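Local atomic coordinates of ebony (Drosophila melanogaster, PDB entry 6DYM), a protein that probably joins beta-alanine to biogenic amines as a nonribosomal peptide synthetase, the part present here being its C-terminal condensation domain. Residues Glu16-Ile21 with Ile72-Leu77; Asp30-Trp34 with Asp199-Gln204; Asp43-Ile47 with Ile89-Leu93; Glu104-Arg108 with Ile159-Asn163; Met140-Glu144 with Leu171-Tyr177. All blocks are in the same frame, centred on the assembly; numbering follows the deposited sequence.

Interaction 1 (Glu16-Ile21 with Ile72-Leu77); sequences EVIDII and IIGTAL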
# COMPACT_ATOMS: atom_id res chain seq x y z
N GLU A 16 -1.25 -15.28 7.69
CA GLU A 16 -2.23 -15.07 6.64
C GLU A 16 -1.98 -13.75 5.91
O GLU A 16 -2.06 -13.69 4.68
CB GLU A 16 -3.65 -15.11 7.23
CG GLU A 16 -4.07 -16.49 7.71
CD GLU A 16 -5.23 -16.46 8.69
OE1 GLU A 16 -5.00 -16.20 9.89
OE2 GLU A 16 -6.38 -16.69 8.26
N VAL A 17 -1.65 -12.69 6.66
CA VAL A 17 -1.37 -11.40 6.04
C VAL A 17 -0.09 -11.47 5.21
O VAL A 17 -0.02 -10.93 4.11
CB VAL A 17 -1.29 -10.30 7.12
CG1 VAL A 17 -0.57 -9.06 6.59
CG2 VAL A 17 -2.68 -9.95 7.61
N ILE A 18 0.94 -12.15 5.73
CA ILE A 18 2.19 -12.28 4.99
C ILE A 18 1.95 -13.01 3.68
O ILE A 18 2.43 -12.59 2.62
CB ILE A 18 3.25 -13.00 5.85
CG1 ILE A 18 3.89 -12.01 6.83
CG2 ILE A 18 4.31 -13.65 4.97
CD1 ILE A 18 4.74 -12.68 7.90
N ASP A 19 1.20 -14.11 3.73
CA ASP A 19 0.90 -14.87 2.52
C ASP A 19 0.21 -14.00 1.48
O ASP A 19 0.55 -14.06 0.29
CB ASP A 19 0.03 -16.08 2.86
CG ASP A 19 0.75 -17.09 3.73
OD1 ASP A 19 2.00 -17.06 3.75
OD2 ASP A 19 0.08 -17.91 4.39
N ILE A 20 -0.76 -13.18 1.90
CA ILE A 20 -1.47 -12.33 0.95
C ILE A 20 -0.53 -11.29 0.35
O ILE A 20 -0.53 -11.07 -0.87
CB ILE A 20 -2.69 -11.69 1.62
CG1 ILE A 20 -3.81 -12.72 1.77
CG2 ILE A 20 -3.18 -10.48 0.82
CD1 ILE A 20 -5.11 -12.15 2.28
N ILE A 21 0.29 -10.65 1.18
CA ILE A 21 1.16 -9.59 0.69
C ILE A 21 2.24 -10.16 -0.22
O ILE A 21 2.53 -9.61 -1.29
CB ILE A 21 1.77 -8.80 1.87
CG1 ILE A 21 0.69 -7.97 2.57
CG2 ILE A 21 2.91 -7.92 1.39
CD1 ILE A 21 0.02 -6.94 1.68
N ILE A 72 -9.63 -15.28 5.22
CA ILE A 72 -9.15 -13.95 4.86
C ILE A 72 -8.85 -13.91 3.37
O ILE A 72 -8.11 -14.76 2.86
CB ILE A 72 -7.91 -13.58 5.70
CG1 ILE A 72 -8.28 -13.45 7.18
CG2 ILE A 72 -7.29 -12.29 5.19
CD1 ILE A 72 -7.09 -13.12 8.07
N ILE A 73 -9.41 -12.92 2.68
CA ILE A 73 -9.20 -12.76 1.24
C ILE A 73 -8.54 -11.44 0.89
O ILE A 73 -8.23 -11.21 -0.29
CB ILE A 73 -10.52 -12.91 0.45
CG1 ILE A 73 -11.52 -11.82 0.86
CG2 ILE A 73 -11.12 -14.29 0.64
CD1 ILE A 73 -12.67 -11.67 -0.11
N GLY A 74 -8.31 -10.56 1.86
CA GLY A 74 -7.67 -9.29 1.56
C GLY A 74 -7.22 -8.60 2.83
O GLY A 74 -7.62 -8.97 3.94
N THR A 75 -6.36 -7.59 2.66
CA THR A 75 -5.90 -6.86 3.83
C THR A 75 -5.49 -5.45 3.43
O THR A 75 -5.00 -5.21 2.32
CB THR A 75 -4.74 -7.59 4.54
OG1 THR A 75 -4.49 -6.96 5.80
CG2 THR A 75 -3.46 -7.55 3.69
N ALA A 76 -5.71 -4.51 4.35
CA ALA A 76 -5.35 -3.11 4.18
C ALA A 76 -4.50 -2.70 5.37
O ALA A 76 -5.00 -2.67 6.50
CB ALA A 76 -6.58 -2.23 4.04
N LEU A 77 -3.23 -2.39 5.13
CA LEU A 77 -2.30 -2.00 6.18
C LEU A 77 -2.11 -0.48 6.13
O LEU A 77 -1.74 0.06 5.09
CB LEU A 77 -0.96 -2.72 6.01
CG LEU A 77 -1.07 -4.23 5.80
CD1 LEU A 77 0.31 -4.88 5.79
CD2 LEU A 77 -1.95 -4.86 6.87
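Ile20 and Ile72 meet at nearly a right angle, the delta methyl of one lying against the branch methyl of the other (Ile20 CD1 to Ile72 CG2, 3.6 Å). With Ile20 CG1 anti to its carbonyl carbon (chi1 -76°), the chain runs out from the helix and CD1 also comes down on the strand backbone, 3.6 Å from Gly74 N. Beside that methyl the strand is bulged in the classic way, Ile73 and Gly74 together pairing with Val64 of the next strand. Glu16, one turn earlier, crosses Ile72 in the same perpendicular way, and its OE2 rests 3.6 Å from Ile72 CD1, so the aliphatic end of the isoleucine is roofed by a carboxylate at the exposed margin of the contact.

Deeper in, Thr75 turns its two branches to different uses. Its OG1 is hydrogen-bonded to the backbone oxygen of Phe62 in the neighbouring strand, while its CG2 points into the helix and touches Ile20 CG2 and Ile21 CD1, each at 4.1 Å. Val17 CG2 crosses over Thr75 OG1, and Leu77 CD1 ends the row beside Val17 CG1 (4.3 Å). Most of the touching residues are beta-branched, which keeps the side chains short and stiff, and no hydrogen bond spans the interface.

Helix 14-25 thus lies across strand 71-80, with short-segment axes 87° apart and 8.5 Å at closest approach. The strand order is consistent with a GNAT-like acyltransferase fold, in which this would be the first helix packing on the central sheet.

Interaction 2 (Asp30-Trp34 with Asp199-Gln204); sequences DLEQW and DAPDEQ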
# COMPACT_ATOMS: atom_id res chain seq x y z
N ASP A 30 4.74 -3.55 -9.88
CA ASP A 30 5.13 -2.84 -11.09
C ASP A 30 6.51 -2.20 -10.98
O ASP A 30 7.17 -2.01 -12.01
CB ASP A 30 4.07 -1.79 -11.43
CG ASP A 30 2.69 -2.40 -11.65
OD1 ASP A 30 2.07 -2.86 -10.66
OD2 ASP A 30 2.23 -2.43 -12.81
N LEU A 31 6.97 -1.89 -9.77
CA LEU A 31 8.30 -1.31 -9.61
C LEU A 31 9.38 -2.36 -9.43
O LEU A 31 10.45 -2.26 -10.05
CB LEU A 31 8.31 -0.36 -8.41
CG LEU A 31 7.50 0.93 -8.58
CD1 LEU A 31 7.54 1.72 -7.29
CD2 LEU A 31 8.04 1.75 -9.75
N GLU A 32 9.12 -3.38 -8.61
CA GLU A 32 10.13 -4.40 -8.33
C GLU A 32 10.47 -5.25 -9.54
O GLU A 32 11.54 -5.86 -9.56
CB GLU A 32 9.66 -5.31 -7.19
CG GLU A 32 9.56 -4.61 -5.85
CD GLU A 32 8.17 -4.07 -5.57
OE1 GLU A 32 7.69 -3.21 -6.33
OE2 GLU A 32 7.56 -4.52 -4.58
N GLN A 33 9.58 -5.32 -10.54
CA GLN A 33 9.89 -6.11 -11.73
C GLN A 33 11.11 -5.57 -12.46
O GLN A 33 11.79 -6.31 -13.18
CB GLN A 33 8.68 -6.14 -12.68
CG GLN A 33 8.38 -4.81 -13.32
CD GLN A 33 7.19 -4.86 -14.26
OE1 GLN A 33 7.04 -5.79 -15.05
NE2 GLN A 33 6.32 -3.86 -14.16
N TRP A 34 11.40 -4.28 -12.29
CA TRP A 34 12.55 -3.67 -12.94
C TRP A 34 13.82 -3.78 -12.12
O TRP A 34 14.90 -3.46 -12.64
CB TRP A 34 12.24 -2.20 -13.26
CG TRP A 34 10.95 -2.05 -14.03
CD1 TRP A 34 9.80 -1.47 -13.59
CD2 TRP A 34 10.69 -2.50 -15.36
NE1 TRP A 34 8.84 -1.53 -14.57
CE2 TRP A 34 9.36 -2.16 -15.67
CE3 TRP A 34 11.46 -3.16 -16.32
CZ2 TRP A 34 8.78 -2.46 -16.90
CZ3 TRP A 34 10.88 -3.46 -17.55
CH2 TRP A 34 9.55 -3.11 -17.82
N ASP A 199 14.25 0.93 -17.51
CA ASP A 199 13.73 0.09 -18.59
C ASP A 199 12.21 0.07 -18.66
O ASP A 199 11.66 -0.54 -19.58
CB ASP A 199 14.25 -1.34 -18.44
CG ASP A 199 15.74 -1.46 -18.74
OD1 ASP A 199 16.25 -0.70 -19.60
OD2 ASP A 199 16.41 -2.31 -18.11
N ALA A 200 11.52 0.69 -17.70
CA ALA A 200 10.06 0.70 -17.73
C ALA A 200 9.56 1.59 -18.87
O ALA A 200 10.23 2.55 -19.26
CB ALA A 200 9.50 1.19 -16.40
N PRO A 201 8.39 1.28 -19.44
CA PRO A 201 7.85 2.14 -20.50
C PRO A 201 7.50 3.52 -19.95
O PRO A 201 7.28 3.71 -18.75
CB PRO A 201 6.59 1.40 -20.96
CG PRO A 201 6.22 0.53 -19.80
CD PRO A 201 7.51 0.13 -19.16
N ASP A 202 7.47 4.50 -20.86
CA ASP A 202 7.12 5.87 -20.47
C ASP A 202 5.76 5.95 -19.81
O ASP A 202 5.51 6.87 -19.02
CB ASP A 202 7.15 6.79 -21.69
CG ASP A 202 8.56 7.20 -22.08
OD1 ASP A 202 9.52 6.59 -21.57
OD2 ASP A 202 8.70 8.13 -22.90
N GLU A 203 4.88 4.99 -20.09
CA GLU A 203 3.50 5.02 -19.62
C GLU A 203 3.34 4.53 -18.19
O GLU A 203 2.26 4.69 -17.62
CB GLU A 203 2.62 4.19 -20.56
CG GLU A 203 2.50 4.77 -21.98
CD GLU A 203 3.77 4.62 -22.82
OE1 GLU A 203 4.51 3.63 -22.63
OE2 GLU A 203 4.03 5.50 -23.68
N GLN A 204 4.38 3.94 -17.59
CA GLN A 204 4.27 3.49 -16.21
C GLN A 204 4.48 4.68 -15.28
O GLN A 204 5.56 5.29 -15.27
CB GLN A 204 5.27 2.39 -15.89
CG GLN A 204 5.16 1.92 -14.45
CD GLN A 204 6.01 0.71 -14.14
OE1 GLN A 204 6.55 0.07 -15.04
NE2 GLN A 204 6.13 0.39 -12.85
O HOH W 1 15.20 -0.82 -14.89
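Two hydrogen bonds tie Trp34 and Asp30 to the amide of Gln204. The indole NE1 donates to Gln204 OE1 at 2.8 Å, moderately bent at 150°, with the amide oxygen near the ring edge. From the other end of the amide, Gln204 NE2 donates to Asp30 O at 2.7 Å and 162°, reaching that oxygen from above its carbonyl plane. Gln33 NE2 approaches the same oxygen from the opposite face, 3.0 Å away. Glutamine suits the place because it offers an acceptor and a donor on one flat group, carried here on a fully extended chain (chi1 180°).

The apolar part is a CH-pi contact: Ala200 CB sits over the five-membered ring of Trp34, 3.6 Å from its centroid, with Asp199 O over the six-membered part of the same face. Pro201 CD reaches Trp34 CZ2 obliquely at 3.7 Å, and Gln33 CG lies against the other face.

A leucine in place of Trp34 would probably leave Gln204 OE1 without its donor and Ala200 without the flat surface it packs on.

Both polar ends of the amide are engaged, which fixes its flip and pins the loop before strand 205-212 to the segment between helices 14-25 and 41-58.

Interaction 3 (Asp43-Ile47 with Ile89-Leu93); sequences DYSDI and IKSKL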
# COMPACT_ATOMS: atom_id res chain seq x y z
N ASP A 43 12.05 -10.75 1.29
CA ASP A 43 12.24 -9.31 1.43
C ASP A 43 10.95 -8.64 1.90
O ASP A 43 10.99 -7.71 2.71
CB ASP A 43 12.70 -8.71 0.10
CG ASP A 43 14.01 -9.32 -0.39
OD1 ASP A 43 14.89 -9.58 0.45
OD2 ASP A 43 14.16 -9.53 -1.62
N TYR A 44 9.80 -9.12 1.43
CA TYR A 44 8.53 -8.58 1.88
C TYR A 44 8.18 -9.07 3.28
O TYR A 44 7.79 -8.27 4.15
CB TYR A 44 7.42 -8.94 0.90
CG TYR A 44 7.63 -8.43 -0.51
CD1 TYR A 44 7.39 -7.10 -0.83
CD2 TYR A 44 8.07 -9.28 -1.51
CE1 TYR A 44 7.58 -6.63 -2.13
CE2 TYR A 44 8.26 -8.83 -2.80
CZ TYR A 44 8.01 -7.50 -3.11
OH TYR A 44 8.20 -7.06 -4.39
N SER A 45 8.32 -10.37 3.53
CA SER A 45 7.94 -10.91 4.83
C SER A 45 8.85 -10.41 5.94
O SER A 45 8.40 -10.24 7.08
CB SER A 45 7.93 -12.44 4.78
OG SER A 45 9.21 -12.96 4.48
N ASP A 46 10.13 -10.16 5.64
CA ASP A 46 11.04 -9.62 6.65
C ASP A 46 10.57 -8.25 7.12
O ASP A 46 10.60 -7.95 8.32
CB ASP A 46 12.46 -9.53 6.10
CG ASP A 46 13.16 -10.89 6.04
OD1 ASP A 46 12.55 -11.90 6.45
OD2 ASP A 46 14.31 -10.94 5.58
N ILE A 47 10.14 -7.40 6.18
CA ILE A 47 9.65 -6.07 6.54
C ILE A 47 8.39 -6.19 7.39
O ILE A 47 8.24 -5.51 8.42
CB ILE A 47 9.40 -5.23 5.28
CG1 ILE A 47 10.72 -4.78 4.65
CG2 ILE A 47 8.53 -4.02 5.60
CD1 ILE A 47 10.62 -4.40 3.18
N ILE A 89 15.91 -1.56 5.70
CA ILE A 89 15.65 -2.61 4.72
C ILE A 89 16.97 -3.04 4.10
O ILE A 89 17.79 -2.20 3.72
CB ILE A 89 14.65 -2.13 3.66
CG1 ILE A 89 13.31 -1.78 4.33
CG2 ILE A 89 14.46 -3.20 2.58
CD1 ILE A 89 12.71 -0.48 3.85
N LYS A 90 17.17 -4.36 4.01
CA LYS A 90 18.41 -4.91 3.49
C LYS A 90 18.39 -4.99 1.96
O LYS A 90 19.39 -4.68 1.31
CB LYS A 90 18.66 -6.29 4.08
CG LYS A 90 19.13 -6.30 5.53
CD LYS A 90 20.29 -5.34 5.75
CE LYS A 90 21.08 -5.71 7.00
NZ LYS A 90 22.36 -6.40 6.66
N SER A 91 17.27 -5.40 1.39
CA SER A 91 17.19 -5.80 -0.00
C SER A 91 17.18 -4.59 -0.93
O SER A 91 17.29 -3.44 -0.51
CB SER A 91 15.95 -6.65 -0.23
OG SER A 91 14.79 -5.96 0.22
N LYS A 92 17.02 -4.88 -2.23
CA LYS A 92 16.78 -3.85 -3.22
C LYS A 92 15.44 -3.15 -3.02
O LYS A 92 15.19 -2.12 -3.65
CB LYS A 92 16.83 -4.45 -4.63
CG LYS A 92 18.23 -4.80 -5.13
CD LYS A 92 18.17 -5.69 -6.37
CE LYS A 92 19.14 -5.21 -7.45
NZ LYS A 92 19.10 -6.07 -8.67
N LEU A 93 14.57 -3.69 -2.15
CA LEU A 93 13.32 -3.02 -1.81
C LEU A 93 13.55 -1.63 -1.23
O LEU A 93 12.64 -0.79 -1.28
CB LEU A 93 12.51 -3.86 -0.82
CG LEU A 93 11.65 -4.96 -1.43
CD1 LEU A 93 10.70 -5.53 -0.39
CD2 LEU A 93 10.89 -4.42 -2.61
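Asp43 and Leu93 both carry CG anti to the carbonyl carbon (chi1 -59° and -84°), which sends the aspartate towards Ser91 and the leucine into the side of helix 41-58. Leu93 CD1 is the meeting point. It lies over one face of Tyr44, 4.0 Å from the ring centroid in a CH-pi contact, and touches Asp43 CB at 3.8 Å and Ile47 CD1 at 3.7 Å. A forked leucine fits a notch formed by three residues of one helical face, and the tyrosine supplies its flat wall. The hydroxyl of Tyr44 is engaged elsewhere, by Glu32 OE2. One turn on from Asp43, Ile47 CD1 packs on Ile89 CG1 at 3.9 Å.

Ser91 holds OG between its backbone N and carbonyl carbon (chi1 54°), where it accepts from Leu93 N at 3.3 Å, a capping bond at the turn into helix 93-111. Its CB faces the carboxylate of Asp43, whose OD2 accepts from the backbone N of Leu40 near the start of helix 41-58. An alanine instead of Asp43 would probably leave Leu40 N without that acceptor and Ser91 CB without the carboxylate that lies against it.

The contact packs the entrance of helix 93-111 onto the N-terminal turns of helix 41-58, joining what would be the second helix of a GNAT-like fold to the loop that follows strand 71-80.

Interaction 4 (Glu104-Arg108 with Ile159-Asn163); sequences EGPIR and IFTTN
Glu104 and Thr162 make the polar link between helix and strand. Thr162 OG1 donates to Glu104 OE2 at 2.6 Å, the carboxylate oxygen accepting through its anti lone pair, the one turned away from the other oxygen. The extended glutamate chain spans the gap from helix to strand. Threonine brings its hydroxyl up beside its backbone N (chi1 -56°). Glu104 also packs on His121 of strand 119-127.

The apolar contacts gather round Phe160. With CG anti to the backbone N (chi1 -174°), its ring projects from the sheet into the helix, and CE2 lies 3.8 Å from Glu104 CB and 3.9 Å from Arg108 CB. Ile107 CG2 comes more loosely to CE1, at 4.4 Å. The CB atoms of two charged residues and a branch of Ile107 thus meet the outer carbons of the ring obliquely. The charged end of Arg108 leads away, to a salt bridge with Glu101, two turns earlier in the helix, and one face of its guanidinium lies over Gly105 CA.

The helix is kinked here. Pro106 has no N-H to give, and neither its N nor that of Ile107 bonds to the turn before.

The short segments 104-108 and 159-163 run roughly antiparallel, their axes 155° apart, on one face of the sheet, while Ile159 on the other face meets helix 133-153. This layering is consistent with a GNAT-like domain; strand 158-163 runs parallel to 119-127, the pair of strands between which GNAT relatives hold the acyl donor.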
# COMPACT_ATOMS: atom_id res chain seq x y z
N GLU A 104 6.45 11.09 -2.16
CA GLU A 104 5.54 11.48 -1.09
C GLU A 104 6.09 12.60 -0.22
O GLU A 104 5.34 13.49 0.19
CB GLU A 104 5.23 10.27 -0.21
CG GLU A 104 4.46 9.19 -0.93
CD GLU A 104 4.33 7.90 -0.14
OE1 GLU A 104 4.90 7.80 0.97
OE2 GLU A 104 3.66 6.97 -0.64
N GLY A 105 7.39 12.56 0.09
CA GLY A 105 7.98 13.42 1.10
C GLY A 105 7.71 14.90 0.92
O GLY A 105 7.14 15.55 1.80
N PRO A 106 8.15 15.47 -0.21
CA PRO A 106 7.93 16.91 -0.43
C PRO A 106 6.47 17.32 -0.34
O PRO A 106 6.17 18.41 0.16
CB PRO A 106 8.50 17.13 -1.84
CG PRO A 106 9.53 16.05 -2.00
CD PRO A 106 9.00 14.86 -1.25
N ILE A 107 5.56 16.48 -0.82
CA ILE A 107 4.14 16.81 -0.78
C ILE A 107 3.60 16.69 0.64
O ILE A 107 2.95 17.60 1.16
CB ILE A 107 3.36 15.92 -1.76
CG1 ILE A 107 3.79 16.21 -3.20
CG2 ILE A 107 1.87 16.09 -1.55
CD1 ILE A 107 3.24 15.23 -4.22
N ARG A 108 3.88 15.56 1.30
CA ARG A 108 3.38 15.31 2.64
C ARG A 108 3.78 16.41 3.62
O ARG A 108 2.96 16.88 4.42
CB ARG A 108 3.89 13.95 3.14
CG ARG A 108 3.61 13.68 4.62
CD ARG A 108 4.46 12.53 5.13
NE ARG A 108 5.88 12.88 5.14
CZ ARG A 108 6.84 12.18 4.55
NH1 ARG A 108 6.53 11.08 3.87
NH2 ARG A 108 8.10 12.58 4.62
N ILE A 159 -6.81 10.65 3.50
CA ILE A 159 -6.11 9.41 3.16
C ILE A 159 -5.07 9.71 2.09
O ILE A 159 -5.36 10.39 1.10
CB ILE A 159 -7.09 8.32 2.69
CG1 ILE A 159 -8.09 8.00 3.80
CG2 ILE A 159 -6.34 7.08 2.26
CD1 ILE A 159 -9.24 7.15 3.35
N PHE A 160 -3.87 9.17 2.28
CA PHE A 160 -2.69 9.49 1.49
C PHE A 160 -2.05 8.19 1.01
O PHE A 160 -1.84 7.28 1.81
CB PHE A 160 -1.71 10.30 2.36
CG PHE A 160 -0.52 10.83 1.64
CD1 PHE A 160 -0.65 11.70 0.57
CD2 PHE A 160 0.76 10.52 2.08
CE1 PHE A 160 0.46 12.22 -0.07
CE2 PHE A 160 1.88 11.03 1.45
CZ PHE A 160 1.73 11.88 0.37
N THR A 161 -1.77 8.10 -0.29
CA THR A 161 -1.16 6.88 -0.82
C THR A 161 -0.52 7.16 -2.17
O THR A 161 -0.92 8.09 -2.89
CB THR A 161 -2.20 5.75 -0.95
OG1 THR A 161 -1.57 4.56 -1.44
CG2 THR A 161 -3.33 6.14 -1.89
N THR A 162 0.51 6.37 -2.50
CA THR A 162 1.10 6.37 -3.84
C THR A 162 0.67 5.09 -4.55
O THR A 162 0.95 3.99 -4.07
CB THR A 162 2.63 6.45 -3.80
OG1 THR A 162 3.03 7.61 -3.07
CG2 THR A 162 3.19 6.54 -5.21
N ASN A 163 0.00 5.24 -5.68
CA ASN A 163 -0.51 4.11 -6.43
C ASN A 163 0.40 3.84 -7.62
O ASN A 163 0.65 4.74 -8.43
CB ASN A 163 -1.95 4.35 -6.85
CG ASN A 163 -2.89 4.29 -5.68
OD1 ASN A 163 -2.90 3.31 -4.94
ND2 ASN A 163 -3.67 5.34 -5.48

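Interaction 5 (Met140-Glu144 with Leu171-Tyr177); sequences MHFME and LADVYHY
Glu144 threads between two tyrosines, Tyr175 and Tyr177. Its CB starts 4.0 Å from Tyr175 CZ. CG, set anti to the backbone N (chi1 176°), lies over the centre of the Tyr175 face in a CH-pi contact. A bend at chi2 (48°) then turns the chain on towards Tyr177, and CD comes 3.8 Å from Tyr177 OH. At the tip, OE1 accepts from Tyr177 OH at 3.2 Å through its syn lone pair, on the side of the other oxygen, and lies at the edge of that ring. Carboxylate and ring planes stand nearly perpendicular (81°). A glutamate suits the place by pairing a methylene that can lie on an aromatic face with an acceptor on a chain long enough to reach a second phenol.

Tyr175 has its own polar end held on the helix. Its OH and His141 ND1 are hydrogen-bonded at 2.7 Å, nearly straight, the hydroxyl lying at the edge of the imidazole. One face of that imidazole carries Leu171 CD2, and the other branch, Leu171 CD1, packs on Met140 CB at 3.8 Å. Helix 166-174 ends here in a Schellman motif: Tyr177 N bonds to Ala172 O and His176 N to Asp173 O, with His176 in the positive-phi position.

Thus two phenol hydroxyls are each matched to a different residue of helix 133-153, one through imidazole and one through carboxylate, and the turn that follows helix 166-174 is held by directional bonds as well as by apolar packing.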
# COMPACT_ATOMS: atom_id res chain seq x y z
N MET A 140 -11.42 -5.14 -3.65
CA MET A 140 -10.79 -3.83 -3.71
C MET A 140 -11.79 -2.72 -3.41
O MET A 140 -11.49 -1.81 -2.62
CB MET A 140 -10.15 -3.61 -5.08
CG MET A 140 -8.92 -4.48 -5.34
SD MET A 140 -7.57 -4.14 -4.20
CE MET A 140 -6.82 -2.71 -4.98
N HIS A 141 -12.97 -2.78 -4.02
CA HIS A 141 -14.01 -1.79 -3.72
C HIS A 141 -14.35 -1.81 -2.23
O HIS A 141 -14.54 -0.75 -1.61
CB HIS A 141 -15.28 -2.07 -4.54
CG HIS A 141 -15.25 -1.50 -5.93
ND1 HIS A 141 -15.27 -0.14 -6.18
CD2 HIS A 141 -15.22 -2.10 -7.15
CE1 HIS A 141 -15.24 0.06 -7.49
NE2 HIS A 141 -15.21 -1.11 -8.09
N PHE A 142 -14.41 -3.00 -1.63
CA PHE A 142 -14.77 -3.12 -0.22
C PHE A 142 -13.70 -2.52 0.68
O PHE A 142 -14.01 -1.77 1.62
CB PHE A 142 -15.00 -4.60 0.12
CG PHE A 142 -15.49 -4.83 1.52
CD1 PHE A 142 -16.84 -4.74 1.83
CD2 PHE A 142 -14.60 -5.18 2.53
CE1 PHE A 142 -17.29 -4.96 3.12
CE2 PHE A 142 -15.05 -5.41 3.82
CZ PHE A 142 -16.39 -5.30 4.12
N MET A 143 -12.43 -2.83 0.42
CA MET A 143 -11.36 -2.27 1.23
C MET A 143 -11.24 -0.76 1.03
O MET A 143 -10.96 -0.03 1.98
CB MET A 143 -10.03 -2.93 0.88
CG MET A 143 -10.02 -4.42 1.12
SD MET A 143 -8.34 -5.04 1.13
CE MET A 143 -8.00 -5.19 -0.62
N GLU A 144 -11.44 -0.29 -0.19
CA GLU A 144 -11.41 1.15 -0.44
C GLU A 144 -12.50 1.85 0.37
O GLU A 144 -12.27 2.93 0.94
CB GLU A 144 -11.60 1.39 -1.93
CG GLU A 144 -11.69 2.83 -2.34
CD GLU A 144 -10.60 3.70 -1.72
OE1 GLU A 144 -10.95 4.79 -1.21
OE2 GLU A 144 -9.43 3.28 -1.75
N LEU A 171 -8.75 3.07 -9.71
CA LEU A 171 -9.68 3.01 -8.59
C LEU A 171 -9.63 4.28 -7.76
O LEU A 171 -10.68 4.82 -7.37
CB LEU A 171 -9.36 1.80 -7.71
CG LEU A 171 -9.87 0.45 -8.23
CD1 LEU A 171 -9.32 -0.68 -7.38
CD2 LEU A 171 -11.39 0.42 -8.25
N ALA A 172 -8.43 4.78 -7.47
CA ALA A 172 -8.30 6.03 -6.72
C ALA A 172 -8.98 7.18 -7.44
O ALA A 172 -9.63 8.03 -6.81
CB ALA A 172 -6.83 6.34 -6.47
N ASP A 173 -8.84 7.24 -8.77
CA ASP A 173 -9.49 8.30 -9.53
C ASP A 173 -11.01 8.25 -9.40
O ASP A 173 -11.65 9.27 -9.15
CB ASP A 173 -9.09 8.21 -11.00
CG ASP A 173 -7.58 8.29 -11.20
OD1 ASP A 173 -6.93 9.13 -10.53
OD2 ASP A 173 -7.05 7.51 -12.02
N VAL A 174 -11.61 7.06 -9.56
CA VAL A 174 -13.07 7.00 -9.51
C VAL A 174 -13.60 7.14 -8.09
O VAL A 174 -14.79 7.42 -7.90
CB VAL A 174 -13.61 5.73 -10.18
CG1 VAL A 174 -13.17 5.68 -11.64
CG2 VAL A 174 -13.17 4.47 -9.45
N TYR A 175 -12.75 6.98 -7.08
CA TYR A 175 -13.12 7.28 -5.70
C TYR A 175 -12.83 8.73 -5.33
O TYR A 175 -12.88 9.08 -4.15
CB TYR A 175 -12.41 6.32 -4.73
CG TYR A 175 -13.17 5.03 -4.54
CD1 TYR A 175 -14.16 4.92 -3.56
CD2 TYR A 175 -12.93 3.93 -5.35
CE1 TYR A 175 -14.86 3.74 -3.39
CE2 TYR A 175 -13.63 2.75 -5.19
CZ TYR A 175 -14.60 2.66 -4.20
OH TYR A 175 -15.30 1.48 -4.04
N HIS A 176 -12.51 9.56 -6.33
CA HIS A 176 -12.34 11.01 -6.18
C HIS A 176 -11.12 11.37 -5.33
O HIS A 176 -11.13 12.38 -4.61
CB HIS A 176 -13.61 11.66 -5.62
CG HIS A 176 -14.83 11.32 -6.40
ND1 HIS A 176 -15.86 10.55 -5.89
CD2 HIS A 176 -15.17 11.59 -7.68
CE1 HIS A 176 -16.79 10.40 -6.82
NE2 HIS A 176 -16.39 11.02 -7.92
N TYR A 177 -10.07 10.57 -5.40
CA TYR A 177 -8.79 11.00 -4.86
C TYR A 177 -8.21 12.10 -5.73
O TYR A 177 -8.30 12.05 -6.96
CB TYR A 177 -7.81 9.83 -4.79
CG TYR A 177 -7.98 8.94 -3.59
CD1 TYR A 177 -9.01 8.01 -3.53
CD2 TYR A 177 -7.11 9.02 -2.52
CE1 TYR A 177 -9.17 7.18 -2.43
CE2 TYR A 177 -7.25 8.20 -1.41
CZ TYR A 177 -8.29 7.28 -1.37
OH TYR A 177 -8.43 6.46 -0.27

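From the N terminus, helix 14-25 opens interaction 1, the loop after it opens interaction 2, and helix 41-58 opens interaction 3. Strand 71-80 then closes interaction 1 and the entry to helix 93-111 closes interaction 3, so interaction 1 crosses both others. Further on, helix 93-111 opens interaction 4 and helix 133-153 opens interaction 5. They close in turn on strand 158-163 and at the end of helix 166-174, and therefore cross. Interaction 2 closes last, before strand 205-212, enclosing interactions 3, 4 and 5. Ile18 against Ser45 joins interactions 1 and 3, Met143 SD against the Thr75 backbone joins 1 and 5, and Ile159 meets Tyr177 between 4 and 5.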